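Local coordinates for protein iron aquisition yersiniabactin synthesis enzyme, YbtT (Escherichia coli, PDB 6BA9) that acts as a low-specificity type II thioesterase that maintains production of the metallophore yersiniabactin, probably by hydrolysing thioesters on its assembly line, at residues 88-93 with 224-229; 112-117 with 191-196; 220-225 with 234-239. The protein carries 1 engineered substitution. All coordinates share one frame; numbering follows the deposited sequence.

Contact 1 (88-93 with 224-229). Engineered in segment 88-93: Ala-90 (natural residue Ser).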
loop_
_atom_site.group_PDB
_atom_site.type_symbol
_atom_site.label_atom_id
_atom_site.label_comp_id
_atom_site.label_asym_id
_atom_site.label_seq_id
_atom_site.Cartn_x
_atom_site.Cartn_y
_atom_site.Cartn_z
ATOM N N GLY A 88 2.143 2.513 1.776
ATOM C CA GLY A 88 1.356 1.668 0.895
ATOM C C GLY A 88 1.366 2.203 -0.511
ATOM O O GLY A 88 1.496 3.412 -0.726
ATOM N N HIS A 89 1.234 1.295 -1.480
ATOM C CA HIS A 89 1.186 1.626 -2.899
ATOM C C HIS A 89 -0.157 1.188 -3.469
ATOM O O HIS A 89 -0.590 0.047 -3.256
ATOM C CB HIS A 89 2.316 0.916 -3.651
ATOM C CG HIS A 89 2.462 1.355 -5.073
ATOM N ND1 HIS A 89 2.897 2.619 -5.435
ATOM C CD2 HIS A 89 2.221 0.692 -6.232
ATOM C CE1 HIS A 89 2.951 2.695 -6.755
ATOM N NE2 HIS A 89 2.536 1.547 -7.260
ATOM N N ALA A 90 -0.805 2.088 -4.197
ATOM C CA ALA A 90 -2.090 1.819 -4.858
ATOM C C ALA A 90 -3.098 1.398 -3.789
ATOM O O ALA A 90 -3.272 2.146 -2.814
ATOM C CB ALA A 90 -1.894 0.883 -6.054
ATOM N N MET A 91 -3.736 0.234 -3.888
ATOM C CA MET A 91 -4.664 -0.192 -2.844
ATOM C C MET A 91 -4.025 -0.093 -1.470
ATOM O O MET A 91 -4.694 0.225 -0.473
ATOM C CB MET A 91 -5.071 -1.651 -3.082
ATOM C CG MET A 91 -5.759 -2.334 -1.932
ATOM S SD MET A 91 -6.136 -4.039 -2.386
ATOM C CE MET A 91 -6.861 -4.609 -0.865
ATOM N N GLY A 92 -2.739 -0.446 -1.375
ATOM C CA GLY A 92 -2.074 -0.433 -0.086
ATOM C C GLY A 92 -2.012 0.944 0.535
ATOM O O GLY A 92 -1.979 1.062 1.757
ATOM N N ALA A 93 -1.989 1.999 -0.283
ATOM C CA ALA A 93 -2.011 3.346 0.283
ATOM C C ALA A 93 -3.320 3.618 1.013
ATOM O O ALA A 93 -3.334 4.308 2.035
ATOM C CB ALA A 93 -1.794 4.387 -0.815
ATOM N N GLY A 224 9.607 6.177 -13.298
ATOM C CA GLY A 224 9.214 4.790 -13.442
ATOM C C GLY A 224 7.751 4.668 -13.816
ATOM O O GLY A 224 7.037 5.660 -13.981
ATOM N N ASP A 225 7.321 3.413 -13.969
ATOM C CA ASP A 225 5.928 3.096 -14.248
ATOM C C ASP A 225 5.234 2.707 -12.937
ATOM O O ASP A 225 5.767 2.929 -11.848
ATOM C CB ASP A 225 5.826 2.035 -15.353
ATOM C CG ASP A 225 6.376 0.681 -14.953
ATOM O OD1 ASP A 225 6.594 0.386 -13.762
ATOM O OD2 ASP A 225 6.591 -0.138 -15.875
ATOM N N HIS A 226 4.045 2.100 -13.035
ATOM C CA HIS A 226 3.250 1.825 -11.831
ATOM C C HIS A 226 3.988 0.950 -10.826
ATOM O O HIS A 226 3.680 0.988 -9.630
ATOM C CB HIS A 226 1.913 1.154 -12.186
ATOM C CG HIS A 226 0.971 1.008 -11.018
ATOM N ND1 HIS A 226 0.524 2.085 -10.295
ATOM C CD2 HIS A 226 0.421 -0.089 -10.448
ATOM C CE1 HIS A 226 -0.274 1.661 -9.324
ATOM N NE2 HIS A 226 -0.353 0.345 -9.401
ATOM N N PHE A 227 4.953 0.148 -11.261
ATOM C CA PHE A 227 5.664 -0.731 -10.348
ATOM C C PHE A 227 6.986 -0.142 -9.853
ATOM O O PHE A 227 7.851 -0.880 -9.371
ATOM C CB PHE A 227 5.792 -2.126 -10.959
ATOM C CG PHE A 227 4.449 -2.788 -11.133
ATOM C CD1 PHE A 227 3.800 -3.347 -10.048
ATOM C CD2 PHE A 227 3.789 -2.738 -12.348
ATOM C CE1 PHE A 227 2.541 -3.909 -10.183
ATOM C CE2 PHE A 227 2.535 -3.299 -12.489
ATOM C CZ PHE A 227 1.913 -3.884 -11.414
ATOM N N TYR A 228 7.114 1.179 -9.883
ATOM C CA TYR A 228 8.323 1.842 -9.401
ATOM C C TYR A 228 8.742 1.442 -7.980
ATOM O O TYR A 228 9.942 1.444 -7.702
ATOM C CB TYR A 228 8.257 3.372 -9.573
ATOM C CG TYR A 228 7.209 4.094 -8.736
ATOM C CD1 TYR A 228 7.429 4.363 -7.394
ATOM C CD2 TYR A 228 6.025 4.529 -9.305
ATOM C CE1 TYR A 228 6.468 5.022 -6.625
ATOM C CE2 TYR A 228 5.060 5.195 -8.550
ATOM C CZ TYR A 228 5.294 5.430 -7.219
ATOM O OH TYR A 228 4.317 6.083 -6.509
ATOM N N PRO A 229 7.850 1.101 -7.034
ATOM C CA PRO A 229 8.377 0.740 -5.703
ATOM C C PRO A 229 9.308 -0.457 -5.734
ATOM O O PRO A 229 10.219 -0.562 -4.896
ATOM C CB PRO A 229 7.120 0.473 -4.868
ATOM C CG PRO A 229 6.072 1.330 -5.530
ATOM C CD PRO A 229 6.377 1.197 -7.019
#

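Contact 2 (112-117 with 191-196)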
loop_
_atom_site.group_PDB
_atom_site.type_symbol
_atom_site.label_atom_id
_atom_site.label_comp_id
_atom_site.label_asym_id
_atom_site.label_seq_id
_atom_site.Cartn_x
_atom_site.Cartn_y
_atom_site.Cartn_z
ATOM N N GLY A 112 5.225 8.496 10.591
ATOM C CA GLY A 112 5.164 8.896 9.211
ATOM C C GLY A 112 4.214 8.013 8.438
ATOM O O GLY A 112 4.032 6.839 8.800
ATOM N N LEU A 113 3.626 8.579 7.387
ATOM C CA LEU A 113 2.721 7.912 6.456
ATOM C C LEU A 113 3.205 8.199 5.040
ATOM O O LEU A 113 3.396 9.370 4.673
ATOM C CB LEU A 113 1.297 8.433 6.614
ATOM C CG LEU A 113 0.280 7.899 5.611
ATOM C CD1 LEU A 113 0.128 6.358 5.703
ATOM C CD2 LEU A 113 -1.044 8.636 5.793
ATOM N N ILE A 114 3.401 7.144 4.247
ATOM C CA ILE A 114 3.849 7.245 2.860
ATOM C C ILE A 114 2.733 6.713 1.957
ATOM O O ILE A 114 2.407 5.509 1.997
ATOM C CB ILE A 114 5.193 6.535 2.612
ATOM C CG1 ILE A 114 6.297 7.095 3.535
ATOM C CG2 ILE A 114 5.604 6.680 1.147
ATOM C CD1 ILE A 114 6.576 6.249 4.743
ATOM N N ILE A 115 2.134 7.611 1.175
ATOM C CA ILE A 115 1.060 7.314 0.238
ATOM C C ILE A 115 1.684 7.327 -1.154
ATOM O O ILE A 115 2.188 8.366 -1.596
ATOM C CB ILE A 115 -0.034 8.391 0.357
ATOM C CG1 ILE A 115 -0.675 8.354 1.733
ATOM C CG2 ILE A 115 -1.063 8.297 -0.774
ATOM C CD1 ILE A 115 -1.433 7.134 2.031
ATOM N N SER A 116 1.681 6.192 -1.839
ATOM C CA SER A 116 2.330 6.052 -3.135
ATOM C C SER A 116 1.340 5.586 -4.199
ATOM O O SER A 116 0.599 4.615 -3.996
ATOM C CB SER A 116 3.458 5.048 -2.953
ATOM O OG SER A 116 4.159 4.761 -4.148
ATOM N N GLY A 117 1.360 6.249 -5.361
ATOM C CA GLY A 117 0.683 5.731 -6.531
ATOM C C GLY A 117 -0.780 5.392 -6.344
ATOM O O GLY A 117 -1.228 4.323 -6.793
ATOM N N LEU A 191 4.135 11.745 3.297
ATOM C CA LEU A 191 4.842 11.904 2.043
ATOM C C LEU A 191 4.007 11.286 0.937
ATOM O O LEU A 191 3.526 10.152 1.079
ATOM C CB LEU A 191 6.182 11.186 2.111
ATOM C CG LEU A 191 6.992 11.066 0.827
ATOM C CD1 LEU A 191 7.407 12.459 0.297
ATOM C CD2 LEU A 191 8.218 10.193 1.059
ATOM N N LEU A 192 3.831 12.021 -0.153
ATOM C CA LEU A 192 3.121 11.563 -1.332
ATOM C C LEU A 192 4.136 11.255 -2.419
ATOM O O LEU A 192 5.001 12.091 -2.717
ATOM C CB LEU A 192 2.176 12.656 -1.838
ATOM C CG LEU A 192 1.128 13.200 -0.863
ATOM C CD1 LEU A 192 0.270 14.270 -1.523
ATOM C CD2 LEU A 192 0.250 12.107 -0.314
ATOM N N LEU A 193 4.041 10.054 -2.990
ATOM C CA LEU A 193 4.889 9.618 -4.085
ATOM C C LEU A 193 4.023 9.289 -5.290
ATOM O O LEU A 193 2.921 8.735 -5.156
ATOM C CB LEU A 193 5.696 8.377 -3.683
ATOM C CG LEU A 193 6.672 8.523 -2.523
ATOM C CD1 LEU A 193 7.346 7.195 -2.264
ATOM C CD2 LEU A 193 7.707 9.592 -2.824
ATOM N N CYS A 194 4.530 9.620 -6.469
ATOM C CA CYS A 194 3.908 9.204 -7.721
ATOM C C CYS A 194 5.003 8.859 -8.720
ATOM O O CYS A 194 6.184 9.171 -8.517
ATOM C CB CYS A 194 2.928 10.252 -8.252
ATOM S SG CYS A 194 3.728 11.757 -8.879
ATOM N N GLY A 195 4.594 8.199 -9.796
ATOM C CA GLY A 195 5.513 7.760 -10.832
ATOM C C GLY A 195 5.432 8.619 -12.082
ATOM O O GLY A 195 4.349 8.957 -12.546
ATOM N N SER A 196 6.604 8.939 -12.641
ATOM C CA SER A 196 6.651 9.811 -13.816
ATOM C C SER A 196 5.799 9.277 -14.957
ATOM O O SER A 196 5.197 10.058 -15.709
ATOM C CB SER A 196 8.097 9.967 -14.297
ATOM O OG SER A 196 8.696 8.734 -14.639
#

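Contact 3 (220-225 with 234-239)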
loop_
_atom_site.group_PDB
_atom_site.type_symbol
_atom_site.label_atom_id
_atom_site.label_comp_id
_atom_site.label_asym_id
_atom_site.label_seq_id
_atom_site.Cartn_x
_atom_site.Cartn_y
_atom_site.Cartn_z
ATOM N N VAL A 220 6.204 13.792 -4.668
ATOM C CA VAL A 220 7.569 13.625 -5.137
ATOM C C VAL A 220 7.530 12.562 -6.223
ATOM O O VAL A 220 6.967 11.476 -6.024
ATOM C CB VAL A 220 8.507 13.234 -3.981
ATOM C CG1 VAL A 220 9.905 12.870 -4.500
ATOM C CG2 VAL A 220 8.572 14.362 -2.918
ATOM N N VAL A 221 8.081 12.890 -7.389
ATOM C CA VAL A 221 7.989 12.046 -8.576
ATOM C C VAL A 221 9.184 11.102 -8.607
ATOM O O VAL A 221 10.342 11.536 -8.594
ATOM C CB VAL A 221 7.938 12.900 -9.854
ATOM C CG1 VAL A 221 7.855 12.002 -11.098
ATOM C CG2 VAL A 221 6.774 13.844 -9.833
ATOM N N ILE A 222 8.902 9.812 -8.666
ATOM C CA ILE A 222 9.901 8.782 -8.914
ATOM C C ILE A 222 9.820 8.408 -10.393
ATOM O O ILE A 222 8.727 8.196 -10.934
ATOM C CB ILE A 222 9.658 7.576 -7.990
ATOM C CG1 ILE A 222 9.905 8.017 -6.531
ATOM C CG2 ILE A 222 10.536 6.395 -8.404
ATOM C CD1 ILE A 222 9.674 6.963 -5.512
ATOM N N ASP A 223 10.965 8.380 -11.072
ATOM C CA ASP A 223 10.969 8.020 -12.484
ATOM C C ASP A 223 10.694 6.523 -12.628
ATOM O O ASP A 223 11.472 5.694 -12.145
ATOM C CB ASP A 223 12.309 8.406 -13.118
ATOM C CG ASP A 223 12.482 9.918 -13.252
ATOM O OD1 ASP A 223 11.470 10.665 -13.195
ATOM O OD2 ASP A 223 13.634 10.369 -13.436
ATOM N N GLY A 224 9.607 6.177 -13.298
ATOM C CA GLY A 224 9.214 4.790 -13.442
ATOM C C GLY A 224 7.751 4.668 -13.816
ATOM O O GLY A 224 7.037 5.660 -13.981
ATOM N N ASP A 225 7.321 3.413 -13.969
ATOM C CA ASP A 225 5.928 3.096 -14.248
ATOM C C ASP A 225 5.234 2.707 -12.937
ATOM O O ASP A 225 5.767 2.929 -11.848
ATOM C CB ASP A 225 5.826 2.035 -15.353
ATOM C CG ASP A 225 6.376 0.681 -14.953
ATOM O OD1 ASP A 225 6.594 0.386 -13.762
ATOM O OD2 ASP A 225 6.591 -0.138 -15.875
ATOM N N ARG A 234 15.539 1.583 -5.185
ATOM C CA ARG A 234 16.522 2.504 -4.626
ATOM C C ARG A 234 15.955 3.916 -4.519
ATOM O O ARG A 234 16.104 4.575 -3.487
ATOM C CB ARG A 234 17.814 2.470 -5.447
ATOM C CG ARG A 234 18.542 1.144 -5.313
ATOM C CD ARG A 234 19.927 1.141 -5.942
ATOM N NE ARG A 234 20.362 -0.231 -6.190
ATOM C CZ ARG A 234 21.068 -0.978 -5.345
ATOM N NH1 ARG A 234 21.468 -0.503 -4.169
ATOM N NH2 ARG A 234 21.385 -2.221 -5.691
ATOM N N SER A 235 15.268 4.388 -5.567
ATOM C CA SER A 235 14.645 5.708 -5.523
ATOM C C SER A 235 13.523 5.762 -4.486
ATOM O O SER A 235 13.384 6.754 -3.752
ATOM C CB SER A 235 14.110 6.066 -6.909
ATOM O OG SER A 235 15.154 6.106 -7.866
ATOM N N PHE A 236 12.702 4.708 -4.427
ATOM C CA PHE A 236 11.581 4.655 -3.486
ATOM C C PHE A 236 12.070 4.784 -2.048
ATOM O O PHE A 236 11.610 5.647 -1.293
ATOM C CB PHE A 236 10.843 3.332 -3.734
ATOM C CG PHE A 236 9.589 3.116 -2.903
ATOM C CD1 PHE A 236 8.391 3.721 -3.245
ATOM C CD2 PHE A 236 9.604 2.233 -1.824
ATOM C CE1 PHE A 236 7.249 3.480 -2.504
ATOM C CE2 PHE A 236 8.462 1.999 -1.080
ATOM C CZ PHE A 236 7.291 2.625 -1.421
ATOM N N PHE A 237 13.025 3.947 -1.650
ATOM C CA PHE A 237 13.525 4.024 -0.281
ATOM C C PHE A 237 14.303 5.300 -0.012
ATOM O O PHE A 237 14.217 5.833 1.095
ATOM C CB PHE A 237 14.300 2.765 0.107
ATOM C CG PHE A 237 13.400 1.566 0.262
ATOM C CD1 PHE A 237 12.566 1.457 1.368
ATOM C CD2 PHE A 237 13.350 0.586 -0.701
ATOM C CE1 PHE A 237 11.718 0.373 1.510
ATOM C CE2 PHE A 237 12.516 -0.489 -0.567
ATOM C CZ PHE A 237 11.691 -0.595 0.544
ATOM N N THR A 238 15.042 5.812 -0.998
ATOM C CA THR A 238 15.730 7.086 -0.817
ATOM C C THR A 238 14.754 8.183 -0.421
ATOM O O THR A 238 15.010 8.949 0.518
ATOM C CB THR A 238 16.461 7.477 -2.096
ATOM O OG1 THR A 238 17.482 6.524 -2.353
ATOM C CG2 THR A 238 17.081 8.856 -1.938
ATOM N N GLN A 239 13.617 8.272 -1.119
ATOM C CA GLN A 239 12.695 9.358 -0.815
ATOM C C GLN A 239 12.047 9.168 0.544
ATOM O O GLN A 239 11.807 10.139 1.262
ATOM C CB GLN A 239 11.651 9.502 -1.920
ATOM C CG GLN A 239 12.250 9.907 -3.252
ATOM C CD GLN A 239 13.068 11.185 -3.162
ATOM O OE1 GLN A 239 12.728 12.097 -2.422
ATOM N NE2 GLN A 239 14.174 11.234 -3.899
HETATM O O HOH W 1 13.755 6.119 -10.619
#

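Contact 1 (88-93 with 224-229)
Pro-229 lies over one face of the His-89 imidazole, with its CG 3.5 Å from the ring centroid and close to the ring normal, a clear CH-pi contact. At the rim of the same ring stands Tyr-228: the two planes are almost perpendicular, at 84°, and the edge of His-89 at CE1 comes within 3.6 Å of Tyr-228 CZ in an edge-to-face pair. The His-226 ring receives His-89 NE2 over one of its faces, displaced toward the rim at CE1, 3.5 Å away, while Ala-90 CB sits at its edge, 3.7 Å from His-226 NE2. The two imidazole planes are inclined at 39°.

Ala-90 is an engineered residue in the place of a natural serine. It occupies the sharp turn between strand 84-89 and helix 91-105, with the strained backbone of positive phi expected of a nucleophile elbow in the alpha/beta-hydrolase fold, and Gly-88 and Gly-92 flank it as in a G-x-S-x-G motif. His-226 approaches this position from the loop after strand 216-222, and its ND1 is bonded to Asp-198, an arrangement consistent with a Ser-His-Asp catalytic triad.

His-89 has its CG anti to the backbone N, which swings the ring out of the strand toward the histidine loop. There NE2 donates to the backbone O of His-226 at 2.7 Å, a bent bond whose acceptor is tilted out of the imidazole plane, and ND1 is bonded to Ser-116 OG. Held at both nitrogens, the ring has its rotation fixed. Ser-116 OG also pairs with Tyr-228 OH. On the loop itself, Asp-225 OD1 accepts from Phe-227 N at 3.0 Å, forming an Asx turn just ahead of helix 228-231.

Contact 2 (112-117 with 191-196)
Leu-193 and Ser-116 face each other across two parallel strands, and the leucine side chain shows how such a pair fills one side of a sheet. Its CB lies 4.0 Å from Ser-116 OG, the hydroxyl already engaged in contact 1. With chi1 at -62°, CG turns anti to the carbonyl carbon and the two methyls part. CD1 runs alongside Ile-114, 3.9 Å from its CG2, both side chains pointing the same way, and also touches the ring of Phe-236. Leu-193 CD2 goes to the other side, 3.9 Å from Val-220 CB on the next strand.

Beneath these groups the backbones form a regular ladder in which Leu-191 N, Ile-115 N, Leu-193 N and Gly-117 N donate in turn to the carbonyl O atoms of Leu-113, Leu-191, Ile-115 and Leu-193. The Ile-115 N to Leu-191 O bond, at 2.9 Å, is nearly linear at the acceptor. CA-H...O contacts from Ile-114, Leu-192 and Ser-116 run beside the ladder.

On the reverse face Leu-192 CD2 lies 3.8 Å from Ile-115 CB. As expected of the mostly parallel central sheet of an alpha/beta hydrolase, helices cover both faces: Ile-115 packs on Ala-93 and Phe-97 of helix 91-105, and both Ile-115 and Leu-192 touch Trp-209; the Ile-114 and Leu-193 face is covered by helix 233-243, with strands 84-89 and 216-222 flanking the pair.

Contact 3 (220-225 with 234-239)
Two torsions of Ile-222 set its grip on the helix: chi1 at -66° places CG1 anti to the carbonyl carbon and CG2 anti to the backbone N, and an extended chi2 carries CD1 out to the backbone of Phe-236. The methyl comes to rest 3.6 Å from Phe-236 CA and near the edge of the phenyl ring, while the other branch, CG2, lies 3.9 Å from Ser-235 CB. One strand residue thus straddles two successive helix residues. A turn further on, Gln-239 bends at chi2 (-55°), folding its amide across Val-220, whose CG1 is 3.6 Å from Gln-239 OE1. That contact is van der Waals; the oxygen has a weak hydrogen bond to Arg-242.

Polar linkage between the two segments is supplied by a water, which donates to Asp-223 O at 2.8 Å and accepts from Ser-235 OG at 3.1 Å, joining the backbone at Asp-223 to the first turn of helix 233-243. Within the helix, Arg-234 O accepts from both the N and the OG1 of Thr-238, and these reach it from opposite faces of its carbonyl plane.

Strand 216-222 is the outermost at this end of the sheet, bonded to strand 190-195. The short segments run nearly antiparallel, at 160°, their axes 9.4 Å apart at closest approach. Phe-236 carries the packing inward, to Leu-193, Tyr-228 and Pro-229. The last strand of the sheet, the loop with the presumed catalytic His-226, short helix 228-231 and helix 233-243 packed on the sheet follow one another as in alpha/beta hydrolases.

Starting from the N terminus, contact 1 opens at the end of strand 84-89 and the turn into helix 91-105, and contact 2 opens soon afterwards on strand 112-116. Contact 2 closes first, at strand 190-195, so that its loop, which includes helices 134-144 and 155-174, lies wholly within the longer span of contact 1. Contact 3 then opens on strand 216-222 before contact 1 has closed at 224-229; the two overlap at Gly-224 and Asp-225, and since contact 3 closes after contact 1, at helix 233-243, their loops cross. The central strands, the edge strand and the covering helix are thereby joined around the histidine loop.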